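Local coordinates for protein L-ornithine 5-monooxygenase (Pseudomonas aeruginosa, PDB 3S5W) that hydroxylates the side-chain nitrogen of L-ornithine, using FAD, NADPH and oxygen, in the first step of pyoverdin siderophore biosynthesis, at residues 153-167 with 175-187. Sequence-based numbering, arbitrary orientation.
Sequences IEPMLSAGQVEALRV and EELVRTTRALVVS. With FAD (flavin-adenine dinucleotide), chain C; PO4 (phosphate ion), chain D.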
loop_
_atom_site.group_PDB
_atom_site.type_symbol
_atom_site.label_atom_id
_atom_site.label_comp_id
_atom_site.label_asym_id
_atom_site.label_seq_id
_atom_site.Cartn_x
_atom_site.Cartn_y
_atom_site.Cartn_z
ATOM N N ILE A 153 7.369 16.313 -12.393
ATOM C CA ILE A 153 6.657 17.552 -12.178
ATOM C C ILE A 153 7.689 18.647 -12.308
ATOM O O ILE A 153 8.737 18.565 -11.669
ATOM C CB ILE A 153 6.045 17.619 -10.761
ATOM C CG1 ILE A 153 5.265 16.330 -10.449
ATOM C CG2 ILE A 153 5.167 18.873 -10.601
ATOM C CD1 ILE A 153 4.082 16.073 -11.367
ATOM N N GLU A 154 7.388 19.646 -13.139
ATOM C CA GLU A 154 8.280 20.787 -13.379
ATOM C C GLU A 154 7.634 22.123 -12.981
ATOM O O GLU A 154 6.425 22.303 -13.133
ATOM C CB GLU A 154 8.679 20.854 -14.848
ATOM C CG GLU A 154 9.639 19.762 -15.293
ATOM C CD GLU A 154 9.708 19.657 -16.808
ATOM O OE1 GLU A 154 9.106 20.515 -17.499
ATOM O OE2 GLU A 154 10.355 18.709 -17.307
ATOM N N PRO A 155 8.453 23.063 -12.475
ATOM C CA PRO A 155 7.966 24.397 -12.121
ATOM C C PRO A 155 7.665 25.268 -13.341
ATOM O O PRO A 155 8.462 25.308 -14.266
ATOM C CB PRO A 155 9.139 24.994 -11.342
ATOM C CG PRO A 155 10.338 24.255 -11.820
ATOM C CD PRO A 155 9.866 22.866 -12.093
ATOM N N MET A 156 6.518 25.937 -13.353
ATOM C CA MET A 156 6.251 26.966 -14.352
ATOM C C MET A 156 6.565 28.355 -13.787
ATOM O O MET A 156 5.779 28.915 -13.008
ATOM C CB MET A 156 4.819 26.889 -14.863
ATOM C CG MET A 156 4.718 26.471 -16.317
ATOM S SD MET A 156 3.044 26.592 -17.005
ATOM C CE MET A 156 2.641 28.336 -16.778
ATOM N N LEU A 157 7.730 28.879 -14.179
ATOM C CA LEU A 157 8.227 30.191 -13.738
ATOM C C LEU A 157 7.540 31.335 -14.477
ATOM O O LEU A 157 7.382 31.288 -15.698
ATOM C CB LEU A 157 9.746 30.300 -13.937
ATOM C CG LEU A 157 10.681 29.412 -13.105
ATOM C CD1 LEU A 157 12.153 29.527 -13.557
ATOM C CD2 LEU A 157 10.535 29.731 -11.628
ATOM N N SER A 158 7.131 32.354 -13.722
ATOM C CA SER A 158 6.556 33.590 -14.275
ATOM C C SER A 158 6.960 34.774 -13.386
ATOM O O SER A 158 6.341 35.013 -12.341
ATOM C CB SER A 158 5.024 33.470 -14.412
ATOM O OG SER A 158 4.417 34.699 -14.801
ATOM N N ALA A 159 8.008 35.491 -13.807
ATOM C CA ALA A 159 8.634 36.573 -13.027
ATOM C C ALA A 159 9.368 36.081 -11.766
ATOM O O ALA A 159 9.279 36.702 -10.706
ATOM C CB ALA A 159 7.607 37.697 -12.685
ATOM N N GLY A 160 10.101 34.971 -11.888
ATOM C CA GLY A 160 10.878 34.417 -10.764
ATOM C C GLY A 160 10.077 33.563 -9.775
ATOM O O GLY A 160 10.663 32.924 -8.895
ATOM N N GLN A 161 8.746 33.559 -9.918
ATOM C CA GLN A 161 7.843 32.808 -9.021
ATOM C C GLN A 161 7.220 31.565 -9.699
ATOM O O GLN A 161 6.828 31.614 -10.867
ATOM C CB GLN A 161 6.721 33.715 -8.477
ATOM C CG GLN A 161 7.124 35.159 -8.100
ATOM C CD GLN A 161 7.621 35.316 -6.672
ATOM O OE1 GLN A 161 8.616 34.703 -6.261
ATOM N NE2 GLN A 161 6.936 36.166 -5.906
ATOM N N VAL A 162 7.127 30.461 -8.952
ATOM C CA VAL A 162 6.447 29.250 -9.423
ATOM C C VAL A 162 4.932 29.439 -9.302
ATOM O O VAL A 162 4.371 29.287 -8.218
ATOM C CB VAL A 162 6.903 27.991 -8.630
ATOM C CG1 VAL A 162 6.285 26.733 -9.217
ATOM C CG2 VAL A 162 8.420 27.874 -8.626
ATOM N N GLU A 163 4.281 29.781 -10.409
ATOM C CA GLU A 163 2.849 30.082 -10.413
ATOM C C GLU A 163 1.993 28.877 -10.774
ATOM O O GLU A 163 0.786 28.893 -10.592
ATOM C CB GLU A 163 2.522 31.215 -11.403
ATOM C CG GLU A 163 3.277 32.539 -11.186
ATOM C CD GLU A 163 2.889 33.282 -9.909
ATOM O OE1 GLU A 163 1.932 32.871 -9.213
ATOM O OE2 GLU A 163 3.563 34.290 -9.602
ATOM N N ALA A 164 2.620 27.856 -11.343
ATOM C CA ALA A 164 1.912 26.650 -11.752
ATOM C C ALA A 164 2.910 25.509 -11.920
ATOM O O ALA A 164 4.127 25.716 -11.876
ATOM C CB ALA A 164 1.098 26.892 -13.035
ATOM N N LEU A 165 2.393 24.298 -12.078
ATOM C CA LEU A 165 3.242 23.142 -12.219
ATOM C C LEU A 165 2.917 22.461 -13.516
ATOM O O LEU A 165 1.765 22.423 -13.923
ATOM C CB LEU A 165 3.053 22.172 -11.024
ATOM C CG LEU A 165 3.501 22.654 -9.642
ATOM C CD1 LEU A 165 2.913 21.736 -8.572
ATOM C CD2 LEU A 165 5.036 22.740 -9.522
ATOM N N ARG A 166 3.953 21.948 -14.165
ATOM C CA ARG A 166 3.796 21.170 -15.379
ATOM C C ARG A 166 3.842 19.706 -14.973
ATOM O O ARG A 166 4.822 19.271 -14.363
ATOM C CB ARG A 166 4.947 21.449 -16.365
ATOM C CG ARG A 166 4.893 22.806 -17.041
ATOM C CD ARG A 166 6.298 23.240 -17.593
ATOM N NE ARG A 166 6.932 22.195 -18.404
ATOM C CZ ARG A 166 6.672 21.967 -19.689
ATOM N NH1 ARG A 166 5.796 22.724 -20.332
ATOM N NH2 ARG A 166 7.289 20.983 -20.340
ATOM N N VAL A 167 2.786 18.962 -15.294
ATOM C CA VAL A 167 2.742 17.540 -14.990
ATOM C C VAL A 167 2.958 16.777 -16.287
ATOM O O VAL A 167 2.159 16.899 -17.217
ATOM C CB VAL A 167 1.380 17.141 -14.314
ATOM C CG1 VAL A 167 1.348 15.632 -13.991
ATOM C CG2 VAL A 167 1.098 18.004 -13.068
ATOM N N GLU A 175 2.601 7.819 -25.723
ATOM C CA GLU A 175 2.478 9.238 -25.989
ATOM C C GLU A 175 2.707 10.039 -24.735
ATOM O O GLU A 175 2.219 9.667 -23.665
ATOM C CB GLU A 175 1.057 9.562 -26.426
ATOM C CG GLU A 175 0.819 9.653 -27.881
ATOM C CD GLU A 175 -0.563 10.220 -28.147
ATOM O OE1 GLU A 175 -1.549 9.662 -27.589
ATOM O OE2 GLU A 175 -0.658 11.231 -28.879
ATOM N N GLU A 176 3.406 11.155 -24.870
ATOM C CA GLU A 176 3.625 12.058 -23.753
ATOM C C GLU A 176 2.489 13.065 -23.660
ATOM O O GLU A 176 1.984 13.544 -24.682
ATOM C CB GLU A 176 4.965 12.775 -23.904
ATOM C CG GLU A 176 5.362 13.675 -22.743
ATOM C CD GLU A 176 6.878 13.910 -22.679
ATOM O OE1 GLU A 176 7.309 15.081 -22.792
ATOM O OE2 GLU A 176 7.627 12.923 -22.523
ATOM N N LEU A 177 2.086 13.382 -22.434
ATOM C CA LEU A 177 1.091 14.406 -22.175
ATOM C C LEU A 177 1.655 15.422 -21.193
ATOM O O LEU A 177 2.370 15.063 -20.254
ATOM C CB LEU A 177 -0.199 13.777 -21.633
ATOM C CG LEU A 177 -1.163 13.072 -22.611
ATOM C CD1 LEU A 177 -0.837 11.594 -22.787
ATOM C CD2 LEU A 177 -2.579 13.180 -22.090
ATOM N N VAL A 178 1.375 16.695 -21.434
ATOM C CA VAL A 178 1.834 17.762 -20.542
ATOM C C VAL A 178 0.601 18.553 -20.142
ATOM O O VAL A 178 -0.172 18.977 -21.002
ATOM C CB VAL A 178 2.953 18.665 -21.208
ATOM C CG1 VAL A 178 3.367 19.821 -20.295
ATOM C CG2 VAL A 178 4.170 17.820 -21.572
ATOM N N ARG A 179 0.378 18.692 -18.837
ATOM C CA ARG A 179 -0.758 19.442 -18.307
ATOM C C ARG A 179 -0.275 20.443 -17.277
ATOM O O ARG A 179 0.784 20.280 -16.671
ATOM C CB ARG A 179 -1.797 18.512 -17.652
ATOM C CG ARG A 179 -2.544 17.588 -18.582
ATOM C CD ARG A 179 -3.550 16.818 -17.742
ATOM N NE ARG A 179 -4.293 15.816 -18.499
ATOM C CZ ARG A 179 -3.893 14.564 -18.706
ATOM N NH1 ARG A 179 -2.711 14.138 -18.260
ATOM N NH2 ARG A 179 -4.672 13.740 -19.387
ATOM N N THR A 180 -1.079 21.468 -17.055
ATOM C CA THR A 180 -0.721 22.530 -16.172
ATOM C C THR A 180 -1.704 22.590 -14.993
ATOM O O THR A 180 -2.902 22.412 -15.180
ATOM C CB THR A 180 -0.690 23.860 -16.982
ATOM O OG1 THR A 180 0.364 23.757 -17.941
ATOM C CG2 THR A 180 -0.396 25.024 -16.094
ATOM N N THR A 181 -1.184 22.847 -13.792
ATOM C CA THR A 181 -2.001 22.846 -12.567
ATOM C C THR A 181 -1.543 23.838 -11.497
ATOM O O THR A 181 -0.349 24.063 -11.334
ATOM C CB THR A 181 -2.084 21.394 -11.947
ATOM O OG1 THR A 181 -3.038 21.387 -10.874
ATOM C CG2 THR A 181 -0.731 20.935 -11.411
ATOM N N ARG A 182 -2.498 24.410 -10.760
ATOM C CA ARG A 182 -2.218 25.272 -9.587
ATOM C C ARG A 182 -1.754 24.497 -8.321
ATOM O O ARG A 182 -1.114 25.058 -7.419
ATOM C CB ARG A 182 -3.459 26.129 -9.223
ATOM C CG ARG A 182 -4.065 26.933 -10.403
ATOM C CD ARG A 182 -5.286 27.744 -9.994
ATOM N NE ARG A 182 -5.662 28.717 -11.030
ATOM C CZ ARG A 182 -6.548 28.503 -12.010
ATOM N NH1 ARG A 182 -7.185 27.334 -12.117
ATOM N NH2 ARG A 182 -6.810 29.470 -12.886
ATOM N N ALA A 183 -2.081 23.208 -8.255
ATOM C CA ALA A 183 -1.818 22.398 -7.058
ATOM C C ALA A 183 -1.686 20.919 -7.444
ATOM O O ALA A 183 -2.246 20.476 -8.463
ATOM C CB ALA A 183 -2.947 22.583 -6.035
ATOM N N LEU A 184 -0.951 20.179 -6.622
ATOM C CA LEU A 184 -0.627 18.787 -6.868
ATOM C C LEU A 184 -0.845 17.960 -5.607
ATOM O O LEU A 184 -0.492 18.396 -4.511
ATOM C CB LEU A 184 0.844 18.656 -7.261
ATOM C CG LEU A 184 1.403 17.296 -7.702
ATOM C CD1 LEU A 184 0.876 16.823 -9.068
ATOM C CD2 LEU A 184 2.919 17.380 -7.730
ATOM N N VAL A 185 -1.388 16.753 -5.781
ATOM C CA VAL A 185 -1.428 15.804 -4.649
ATOM C C VAL A 185 -0.735 14.498 -5.076
ATOM O O VAL A 185 -1.087 13.904 -6.075
ATOM C CB VAL A 185 -2.857 15.645 -4.041
ATOM C CG1 VAL A 185 -3.849 15.115 -5.073
ATOM C CG2 VAL A 185 -2.839 14.721 -2.795
ATOM N N VAL A 186 0.300 14.113 -4.343
ATOM C CA VAL A 186 1.131 12.965 -4.703
ATOM C C VAL A 186 0.762 11.758 -3.820
ATOM O O VAL A 186 1.099 11.746 -2.643
ATOM C CB VAL A 186 2.639 13.293 -4.551
ATOM C CG1 VAL A 186 3.479 12.098 -4.913
ATOM C CG2 VAL A 186 3.032 14.473 -5.492
ATOM N N SER A 187 0.087 10.771 -4.403
ATOM C CA SER A 187 -0.385 9.568 -3.657
ATOM C C SER A 187 -0.102 8.265 -4.405
ATOM O O SER A 187 -1.032 7.537 -4.766
ATOM C CB SER A 187 -1.885 9.703 -3.407
ATOM O OG SER A 187 -2.179 10.968 -2.846
HETATM P PA FAD C . -2.209 2.837 -3.448
HETATM O O1A FAD C . -0.929 2.091 -3.465
HETATM O O2A FAD C . -3.458 1.996 -3.132
HETATM O O5B FAD C . -2.449 3.550 -4.889
HETATM C C5B FAD C . -1.378 4.214 -5.516
HETATM C C4B FAD C . -1.817 4.365 -6.963
HETATM O O4B FAD C . -0.848 5.140 -7.615
HETATM C C3B FAD C . -1.839 3.011 -7.666
HETATM O O3B FAD C . -3.129 2.761 -8.187
HETATM C C2B FAD C . -0.783 3.136 -8.772
HETATM O O2B FAD C . -1.223 2.581 -10.006
HETATM C C1B FAD C . -0.663 4.622 -8.924
HETATM N N9A FAD C . 0.649 5.115 -9.330
HETATM C C8A FAD C . 1.888 4.842 -8.758
HETATM N N7A FAD C . 2.820 5.591 -9.420
HETATM C C5A FAD C . 2.177 6.332 -10.363
HETATM C C6A FAD C . 2.636 7.253 -11.304
HETATM N N6A FAD C . 3.888 7.734 -11.235
HETATM N N1A FAD C . 1.705 7.846 -12.154
HETATM C C2A FAD C . 0.355 7.566 -12.085
HETATM N N3A FAD C . -0.105 6.649 -11.146
HETATM C C4A FAD C . 0.804 6.048 -10.307
HETATM N N1 FAD C . -4.481 -1.112 4.370
HETATM C C2 FAD C . -5.546 -1.323 5.236
HETATM O O2 FAD C . -5.960 -0.414 5.937
HETATM N N3 FAD C . -6.151 -2.560 5.321
HETATM C C4 FAD C . -5.732 -3.612 4.545
HETATM O O4 FAD C . -6.337 -4.696 4.622
HETATM C C4X FAD C . -4.643 -3.413 3.676
HETATM N N5 FAD C . -4.182 -4.461 2.892
HETATM C C5X FAD C . -3.102 -4.266 2.046
HETATM C C6 FAD C . -2.646 -5.335 1.261
HETATM C C7 FAD C . -1.566 -5.173 0.403
HETATM C C7M FAD C . -1.126 -6.370 -0.402
HETATM C C8 FAD C . -0.921 -3.942 0.351
HETATM C C8M FAD C . 0.250 -3.693 -0.555
HETATM C C9 FAD C . -1.365 -2.875 1.124
HETATM C C9A FAD C . -2.474 -3.014 1.969
HETATM N N10 FAD C . -2.935 -1.953 2.758
HETATM C C10 FAD C . -4.005 -2.165 3.620
HETATM C "C1'" FAD C . -2.268 -0.612 2.765
HETATM C "C2'" FAD C . -2.511 0.229 1.494
HETATM O "O2'" FAD C . -1.357 1.072 1.419
HETATM C "C3'" FAD C . -3.769 1.067 1.665
HETATM O "O3'" FAD C . -4.929 0.251 1.923
HETATM C "C4'" FAD C . -4.079 1.900 0.396
HETATM O "O4'" FAD C . -4.014 1.056 -0.747
HETATM C "C5'" FAD C . -3.208 3.173 0.229
HETATM O "O5'" FAD C . -3.842 3.986 -0.740
HETATM P P FAD C . -3.034 5.002 -1.707
HETATM O O1P FAD C . -4.063 5.525 -2.678
HETATM O O2P FAD C . -2.332 5.990 -0.815
HETATM O O3P FAD C . -1.980 4.056 -2.442
HETATM P P PO4 D . -7.544 15.894 -20.618
HETATM O O1 PO4 D . -8.719 16.401 -19.812
HETATM O O2 PO4 D . -6.326 16.664 -20.158
HETATM O O3 PO4 D . -7.830 16.130 -22.087
HETATM O O4 PO4 D . -7.321 14.404 -20.442
HETATM O O HOH W 1 -0.110 15.032 -17.717
#
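L184 and I153 reach toward each other tip to tip, the L184 chi1 of -174° carrying CG and both methyls to I153. L184 CD2 lies 3.7 Å from I153 CG1, while L184 CD1 sits between I153 CD1 (4.0 Å) and, more loosely, V167 CG2. L184 CB meets L165 CD1 at 3.9 Å, the two side chains crossing at about a right angle. T181 extends this apolar face, its CG2 packing 3.8 Å from V167 CG2. On the other face, the side chains of M156 and T180 cross at about a right angle, M156 SD 3.9 Å from T180 CG2. There the R166 guanidinium lays one face, toward its rim, against V178 CG1, and the in-plane salt bridge from NE to E154 OE1 (2.9 Å) fixes its rotation. Antiparallel backbone bonds join L165 to T181 and V167 to R179, V167 N to R179 O being nearly straight (172°). The extended R179 grips a phosphate ion, probably picked up from the crystallisation medium, through NE and NH2; its NH1 reaches V167 O through a water. Strands 148-158, 161-171 and 176-181 form an antiparallel meander, joined through parallel pairing of 176-181 and 183-186 with strand 30-36 to the FAD-binding sheet, where S187 meets the cofactor.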